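Local coordinates for Mec-8 protein (Caenorhabditis elegans, PDB 6DG0) that binds single-stranded nucleic acid, here a DNA strand of sequence AGCACA, through its C-terminal RNA recognition motif, and is probably an RNA-binding splicing factor, at residues A3-V8 against V43-Y48; A9-E14 against G72-E77. The protein carries 2 engineered substitutions. All blocks are in the same frame, centred on the assembly; numbering follows the deposited sequence.

Contact 1 of 2, residues A3-V8 against V43-Y48; sequences ASTLFV and VAFVEY. Engineered in segment 3-8: A3 (natural residue Cys). With nucleotides of chain D.
L6 and V46 form a hydrogen-bonded antiparallel pair: L6 N gives a bond of 2.8 Å to V46 O, and V46 N answers to L6 O. V8 with A44 and S4 with Y48 repeat the pattern. The V8 N to A44 O bond is also 2.8 Å. The face that carries L6, V8, A44, V46 and Y48 is buried. There V8 CG2 meets V46 CG2 at 4.2 Å, and L6 CD1 reaches Y48 CE1 at 4.1 Å.

The other face carries T5, F7, F45 and E47. The DNA lies on its F7 and F45 part, while M83 packs on E47 and bonds through its N to T5 OG1. F7 and F45 are the classic aromatic positions of RNP2 and RNP1 in an RNA recognition motif. F7 CG is anti to the backbone N (chi1 168°), which lays the ring flat under the base of DC3 of chain D. DC3 C6 sits 3.3 Å above its plane. F45 takes DA4 of chain D over one face in the same way. The two rings meet obliquely, planes 53° apart, with F7 CD1 3.7 Å from F45 CE1.

The looser end is at A3, an engineered residue and partly exposed. Its CB touches E47 OE2 at 3.3 Å. E47 OE1 forms a salt bridge with R32.

Helices 17-24 and 51-61 cover the face of L6, V8, V46 and Y48, strand 30-37 flanks 43-48, and strand 75-78 flanks 3-8.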
# COMPACT_ATOMS: atom_id res chain seq x y z
N ALA A 3 5.20 14.14 -0.98
CA ALA A 3 4.41 12.91 -0.95
C ALA A 3 5.24 11.75 -0.41
O ALA A 3 6.37 11.54 -0.83
CB ALA A 3 3.87 12.59 -2.33
N SER A 4 4.66 10.99 0.52
CA SER A 4 5.34 9.85 1.12
C SER A 4 4.75 8.52 0.67
O SER A 4 3.53 8.32 0.73
CB SER A 4 5.30 9.95 2.65
OG SER A 4 6.00 8.88 3.25
N THR A 5 5.61 7.62 0.21
CA THR A 5 5.18 6.34 -0.33
C THR A 5 5.34 5.20 0.67
O THR A 5 6.34 5.11 1.38
CB THR A 5 5.99 6.00 -1.61
OG1 THR A 5 5.79 7.02 -2.59
CG2 THR A 5 5.55 4.66 -2.19
N LEU A 6 4.34 4.31 0.71
CA LEU A 6 4.39 3.13 1.56
C LEU A 6 4.65 1.86 0.74
O LEU A 6 4.30 1.80 -0.44
CB LEU A 6 3.09 2.97 2.35
CG LEU A 6 2.72 4.07 3.35
CD1 LEU A 6 1.34 3.81 3.94
CD2 LEU A 6 3.77 4.16 4.45
N PHE A 7 5.28 0.87 1.37
CA PHE A 7 5.47 -0.44 0.75
C PHE A 7 4.53 -1.47 1.38
O PHE A 7 4.49 -1.61 2.60
CB PHE A 7 6.93 -0.89 0.88
CG PHE A 7 7.15 -2.34 0.54
CD1 PHE A 7 7.25 -2.74 -0.78
CD2 PHE A 7 7.29 -3.29 1.54
CE1 PHE A 7 7.46 -4.07 -1.10
CE2 PHE A 7 7.50 -4.62 1.22
CZ PHE A 7 7.58 -5.01 -0.10
N VAL A 8 3.80 -2.20 0.55
CA VAL A 8 2.84 -3.19 1.04
C VAL A 8 3.14 -4.61 0.54
O VAL A 8 3.21 -4.85 -0.66
CB VAL A 8 1.40 -2.81 0.65
CG1 VAL A 8 0.40 -3.81 1.23
CG2 VAL A 8 1.08 -1.40 1.10
N VAL A 43 3.19 -7.18 -4.71
CA VAL A 43 3.40 -6.13 -3.72
C VAL A 43 2.77 -4.83 -4.24
O VAL A 43 2.34 -4.77 -5.40
CB VAL A 43 4.90 -5.88 -3.43
CG1 VAL A 43 5.60 -7.17 -3.05
CG2 VAL A 43 5.57 -5.23 -4.64
N ALA A 44 2.70 -3.81 -3.40
CA ALA A 44 2.09 -2.54 -3.82
C ALA A 44 2.81 -1.33 -3.24
O ALA A 44 3.33 -1.38 -2.13
CB ALA A 44 0.63 -2.52 -3.42
N PHE A 45 2.82 -0.24 -4.01
CA PHE A 45 3.32 1.03 -3.52
C PHE A 45 2.19 2.06 -3.47
O PHE A 45 1.58 2.38 -4.49
CB PHE A 45 4.47 1.52 -4.41
CG PHE A 45 5.65 0.58 -4.44
CD1 PHE A 45 6.61 0.61 -3.45
CD2 PHE A 45 5.77 -0.35 -5.46
CE1 PHE A 45 7.68 -0.25 -3.48
CE2 PHE A 45 6.84 -1.22 -5.49
CZ PHE A 45 7.80 -1.18 -4.50
N VAL A 46 1.92 2.57 -2.28
CA VAL A 46 0.81 3.50 -2.07
C VAL A 46 1.30 4.86 -1.60
O VAL A 46 1.98 4.97 -0.57
CB VAL A 46 -0.21 2.95 -1.06
CG1 VAL A 46 -1.45 3.82 -1.03
CG2 VAL A 46 -0.57 1.52 -1.41
N GLU A 47 0.96 5.91 -2.34
CA GLU A 47 1.43 7.25 -2.04
C GLU A 47 0.39 8.11 -1.32
O GLU A 47 -0.79 8.09 -1.66
CB GLU A 47 1.85 7.96 -3.33
CG GLU A 47 2.55 9.28 -3.09
CD GLU A 47 2.86 10.02 -4.37
OE1 GLU A 47 1.92 10.32 -5.13
OE2 GLU A 47 4.06 10.29 -4.62
N TYR A 48 0.85 8.85 -0.31
CA TYR A 48 0.00 9.81 0.39
C TYR A 48 0.56 11.24 0.27
O TYR A 48 1.74 11.42 -0.03
CB TYR A 48 -0.17 9.41 1.85
CG TYR A 48 -1.14 8.27 2.04
CD1 TYR A 48 -0.72 6.95 1.94
CD2 TYR A 48 -2.48 8.51 2.31
CE1 TYR A 48 -1.62 5.90 2.10
CE2 TYR A 48 -3.38 7.48 2.48
CZ TYR A 48 -2.94 6.18 2.37
OH TYR A 48 -3.84 5.15 2.54
P DA D 4 12.43 -3.15 -6.87
OP1 DA D 4 12.89 -4.54 -7.00
OP2 DA D 4 13.42 -2.05 -6.76
O5' DA D 4 11.46 -2.79 -8.09
C5' DA D 4 10.29 -3.57 -8.34
C4' DA D 4 9.29 -2.78 -9.17
O4' DA D 4 8.60 -1.83 -8.31
C3' DA D 4 9.90 -1.97 -10.30
O3' DA D 4 9.07 -2.01 -11.46
C2' DA D 4 9.98 -0.56 -9.72
C1' DA D 4 8.77 -0.52 -8.80
N9 DA D 4 8.94 0.37 -7.66
C8 DA D 4 9.98 0.35 -6.76
N7 DA D 4 9.89 1.27 -5.83
C5 DA D 4 8.72 1.94 -6.14
C6 DA D 4 8.06 3.03 -5.53
N6 DA D 4 8.52 3.65 -4.44
N1 DA D 4 6.91 3.46 -6.10
C2 DA D 4 6.45 2.84 -7.19
N3 DA D 4 6.98 1.81 -7.85
C4 DA D 4 8.12 1.40 -7.27
P DC D 3 13.03 -6.52 -1.98
OP1 DC D 3 13.70 -6.48 -3.29
OP2 DC D 3 13.74 -6.06 -0.77
O5' DC D 3 11.66 -5.68 -2.07
C5' DC D 3 10.80 -5.84 -3.20
C4' DC D 3 10.55 -4.51 -3.89
O4' DC D 3 9.92 -3.59 -2.96
C3' DC D 3 11.80 -3.78 -4.40
O3' DC D 3 11.48 -3.05 -5.58
C2' DC D 3 12.13 -2.85 -3.24
C1' DC D 3 10.75 -2.47 -2.74
N1 DC D 3 10.71 -2.14 -1.29
C2 DC D 3 10.71 -0.80 -0.89
O2 DC D 3 10.74 0.09 -1.75
N3 DC D 3 10.68 -0.52 0.44
C4 DC D 3 10.66 -1.50 1.33
N4 DC D 3 10.63 -1.17 2.63
C5 DC D 3 10.66 -2.88 0.94
C6 DC D 3 10.69 -3.14 -0.37

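Contact 2 of 2, residues A9-E14 against G72-E77. With nucleotides of chain D.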
# COMPACT_ATOMS: atom_id res chain seq x y z
N ALA A 9 3.30 -5.53 1.48
CA ALA A 9 3.58 -6.93 1.19
C ALA A 9 2.44 -7.82 1.67
O ALA A 9 1.44 -7.32 2.18
CB ALA A 9 4.90 -7.35 1.83
N ASN A 10 2.58 -9.13 1.47
CA ASN A 10 1.54 -10.10 1.85
C ASN A 10 0.24 -9.89 1.08
O ASN A 10 -0.84 -9.79 1.65
CB ASN A 10 1.32 -10.05 3.37
CG ASN A 10 0.46 -11.19 3.87
OD1 ASN A 10 0.23 -12.16 3.17
ND2 ASN A 10 0.04 -11.10 5.13
N LEU A 11 0.38 -9.78 -0.24
CA LEU A 11 -0.76 -9.59 -1.14
C LEU A 11 -1.01 -10.81 -2.03
O LEU A 11 -0.07 -11.38 -2.59
CB LEU A 11 -0.55 -8.36 -2.02
CG LEU A 11 -0.87 -6.98 -1.44
CD1 LEU A 11 -0.36 -5.90 -2.38
CD2 LEU A 11 -2.37 -6.84 -1.22
N SER A 12 -2.27 -11.18 -2.18
CA SER A 12 -2.65 -12.28 -3.06
C SER A 12 -2.46 -11.85 -4.51
O SER A 12 -2.44 -10.65 -4.81
CB SER A 12 -4.10 -12.72 -2.81
OG SER A 12 -5.01 -11.71 -3.18
N ALA A 13 -2.30 -12.81 -5.42
CA ALA A 13 -2.06 -12.48 -6.82
C ALA A 13 -3.36 -12.19 -7.56
O ALA A 13 -3.34 -11.79 -8.73
CB ALA A 13 -1.31 -13.61 -7.50
N GLU A 14 -4.49 -12.39 -6.89
CA GLU A 14 -5.79 -12.21 -7.52
C GLU A 14 -6.44 -10.88 -7.15
O GLU A 14 -7.50 -10.54 -7.68
CB GLU A 14 -6.74 -13.35 -7.15
CG GLU A 14 -6.35 -14.72 -7.70
CD GLU A 14 -5.43 -15.48 -6.77
OE1 GLU A 14 -5.23 -15.03 -5.62
OE2 GLU A 14 -4.90 -16.53 -7.19
N GLY A 72 -1.37 -12.99 9.41
CA GLY A 72 -0.83 -11.70 9.82
C GLY A 72 -1.49 -10.53 9.12
O GLY A 72 -1.51 -9.42 9.64
N GLY A 73 -2.02 -10.78 7.92
CA GLY A 73 -2.67 -9.73 7.16
C GLY A 73 -1.62 -8.93 6.43
O GLY A 73 -0.48 -9.38 6.30
N LEU A 74 -1.97 -7.74 5.97
CA LEU A 74 -1.06 -6.93 5.18
C LEU A 74 0.17 -6.50 5.97
O LEU A 74 0.06 -6.09 7.13
CB LEU A 74 -1.78 -5.69 4.65
CG LEU A 74 -2.86 -5.91 3.59
CD1 LEU A 74 -3.39 -4.57 3.09
CD2 LEU A 74 -2.35 -6.76 2.43
N ARG A 75 1.34 -6.59 5.35
CA ARG A 75 2.57 -6.10 5.97
C ARG A 75 3.03 -4.83 5.26
O ARG A 75 3.40 -4.85 4.08
CB ARG A 75 3.67 -7.16 5.94
CG ARG A 75 3.37 -8.38 6.79
CD ARG A 75 4.52 -9.39 6.79
NE ARG A 75 4.94 -9.77 5.44
CZ ARG A 75 4.45 -10.81 4.77
NH1 ARG A 75 3.52 -11.58 5.32
NH2 ARG A 75 4.90 -11.09 3.56
N ILE A 76 3.00 -3.72 5.99
CA ILE A 76 3.31 -2.41 5.41
C ILE A 76 4.55 -1.77 6.01
O ILE A 76 4.73 -1.75 7.23
CB ILE A 76 2.12 -1.44 5.59
CG1 ILE A 76 0.82 -2.10 5.14
CG2 ILE A 76 2.37 -0.15 4.83
CD1 ILE A 76 -0.40 -1.21 5.28
N GLU A 77 5.41 -1.25 5.14
CA GLU A 77 6.60 -0.51 5.56
C GLU A 77 6.66 0.82 4.82
O GLU A 77 5.95 1.03 3.84
CB GLU A 77 7.87 -1.30 5.28
CG GLU A 77 7.90 -2.70 5.86
CD GLU A 77 9.13 -3.47 5.42
OE1 GLU A 77 9.96 -2.90 4.69
OE2 GLU A 77 9.26 -4.65 5.81
P DG D 2 14.57 -8.50 2.98
OP1 DG D 2 15.87 -8.88 2.40
OP2 DG D 2 14.41 -7.19 3.66
O5' DG D 2 13.49 -8.60 1.81
C5' DG D 2 13.59 -9.66 0.87
C4' DG D 2 12.35 -9.72 -0.01
O4' DG D 2 11.26 -10.23 0.76
C3' DG D 2 11.87 -8.37 -0.51
O3' DG D 2 12.55 -8.03 -1.72
C2' DG D 2 10.37 -8.60 -0.73
C1' DG D 2 10.05 -9.80 0.18
N9 DG D 2 9.11 -9.50 1.26
C8 DG D 2 7.98 -10.20 1.58
N7 DG D 2 7.33 -9.72 2.60
C5 DG D 2 8.08 -8.62 3.00
C6 DG D 2 7.87 -7.70 4.05
O6 DG D 2 6.95 -7.68 4.87
N1 DG D 2 8.87 -6.74 4.10
C2 DG D 2 9.94 -6.67 3.24
N2 DG D 2 10.81 -5.66 3.45
N3 DG D 2 10.15 -7.52 2.25
C4 DG D 2 9.19 -8.47 2.18
O5' DA D 1 12.49 -9.03 7.69
C5' DA D 1 12.98 -10.35 7.50
C4' DA D 1 13.33 -10.62 6.04
O4' DA D 1 12.36 -11.52 5.48
C3' DA D 1 13.32 -9.41 5.12
O3' DA D 1 14.17 -9.67 4.00
C2' DA D 1 11.84 -9.33 4.72
C1' DA D 1 11.40 -10.80 4.74
N9 DA D 1 10.12 -11.02 5.42
C8 DA D 1 9.73 -10.49 6.61
N7 DA D 1 8.54 -10.88 7.01
C5 DA D 1 8.13 -11.75 6.01
C6 DA D 1 6.95 -12.50 5.83
N6 DA D 1 5.94 -12.49 6.71
N1 DA D 1 6.85 -13.26 4.72
C2 DA D 1 7.87 -13.26 3.85
N3 DA D 1 9.02 -12.60 3.91
C4 DA D 1 9.09 -11.85 5.02
P DC D 3 13.03 -6.52 -1.98
OP1 DC D 3 13.70 -6.48 -3.29
OP2 DC D 3 13.74 -6.06 -0.77
O5' DC D 3 11.66 -5.68 -2.07
C5' DC D 3 10.80 -5.84 -3.20
C4' DC D 3 10.55 -4.51 -3.89
O4' DC D 3 9.92 -3.59 -2.96
C3' DC D 3 11.80 -3.78 -4.40
O3' DC D 3 11.48 -3.05 -5.58
C2' DC D 3 12.13 -2.85 -3.24
C1' DC D 3 10.75 -2.47 -2.74
N1 DC D 3 10.71 -2.14 -1.29
C2 DC D 3 10.71 -0.80 -0.89
O2 DC D 3 10.74 0.09 -1.75
N3 DC D 3 10.68 -0.52 0.44
C4 DC D 3 10.66 -1.50 1.33
N4 DC D 3 10.63 -1.17 2.63
C5 DC D 3 10.66 -2.88 0.94
C6 DC D 3 10.69 -3.14 -0.37
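A9 and R75 pair their backbones as an antiparallel hydrogen-bonded pair. The bond from A9 N to R75 O is short and straight, 2.7 Å. The return bond from R75 N to A9 O is 3.3 Å, and its donor stands above the carbonyl plane, 58° out of it.

Packing on the guanidinium comes next. N10 CB lies over one face of the R75 guanidinium, 3.3 Å from NH1 and toward its rim. The placement of the N10 amide itself is doubtful, because ND2 clashes with G73 O. The base of DA1 of chain D covers the opposite face, with its C6 3.2 Å above the plane. A bend at chi3 (-53°) brings the guanidinium between N10 CB and that base. N10 OD1 is held elsewhere, by the backbone N of N69 and of D70.

The edge of that guanidinium reads a base. R75 NE donates to DG2 O6 of chain D at 3.0 Å, and R75 NH2 donates to DG2 N7 at 3.0 Å. A leucine in place of R75 would probably leave O6 and N7 of this guanine without their donors and DA1 without the flat charged group beneath it.

This is the outer-strand edge of the RNA recognition motif, where strand 75-78 lies beside strand 4-11. N10 and L11 are the Asn-Leu end of RNP2.

Apolar contact lies below the bound bases: L11 CD2 touches L74 CD2 at 3.7 Å. F64 packs against L74, and L20 against L11. L74 CD2 also lies against the N10 carbonyl.

The E77 carboxylate accepts hydrogen bonds from two bases. E77 OE2 accepts from DG2 N1 at 2.7 Å and also from DG2 N2. E77 OE1 accepts from DC3 N4 of chain D.

Overall arrangement
From the N terminus, segment 3-8 leads into 9-14, and strand 4-11 spans most of the first and the start of the second. The chain then passes through helix 17-24 and strand 30-37 before 43-48 returns and closes contact 1. Helix 51-61 follows, and 72-77 comes back to 9-14 to close contact 2. The two closures cross instead of nesting. Strand 4-11 ends up in the middle of the sheet, between 42-48 and 75-78, as in the beta-alpha-beta-beta-alpha-beta fold. The contact centres are about 13 Å apart. They join directly where F7 N lies 2.6 Å from E77 O, a probable hydrogen bond. Together they present one continuous surface to nucleotides 1 to 4 of chain D.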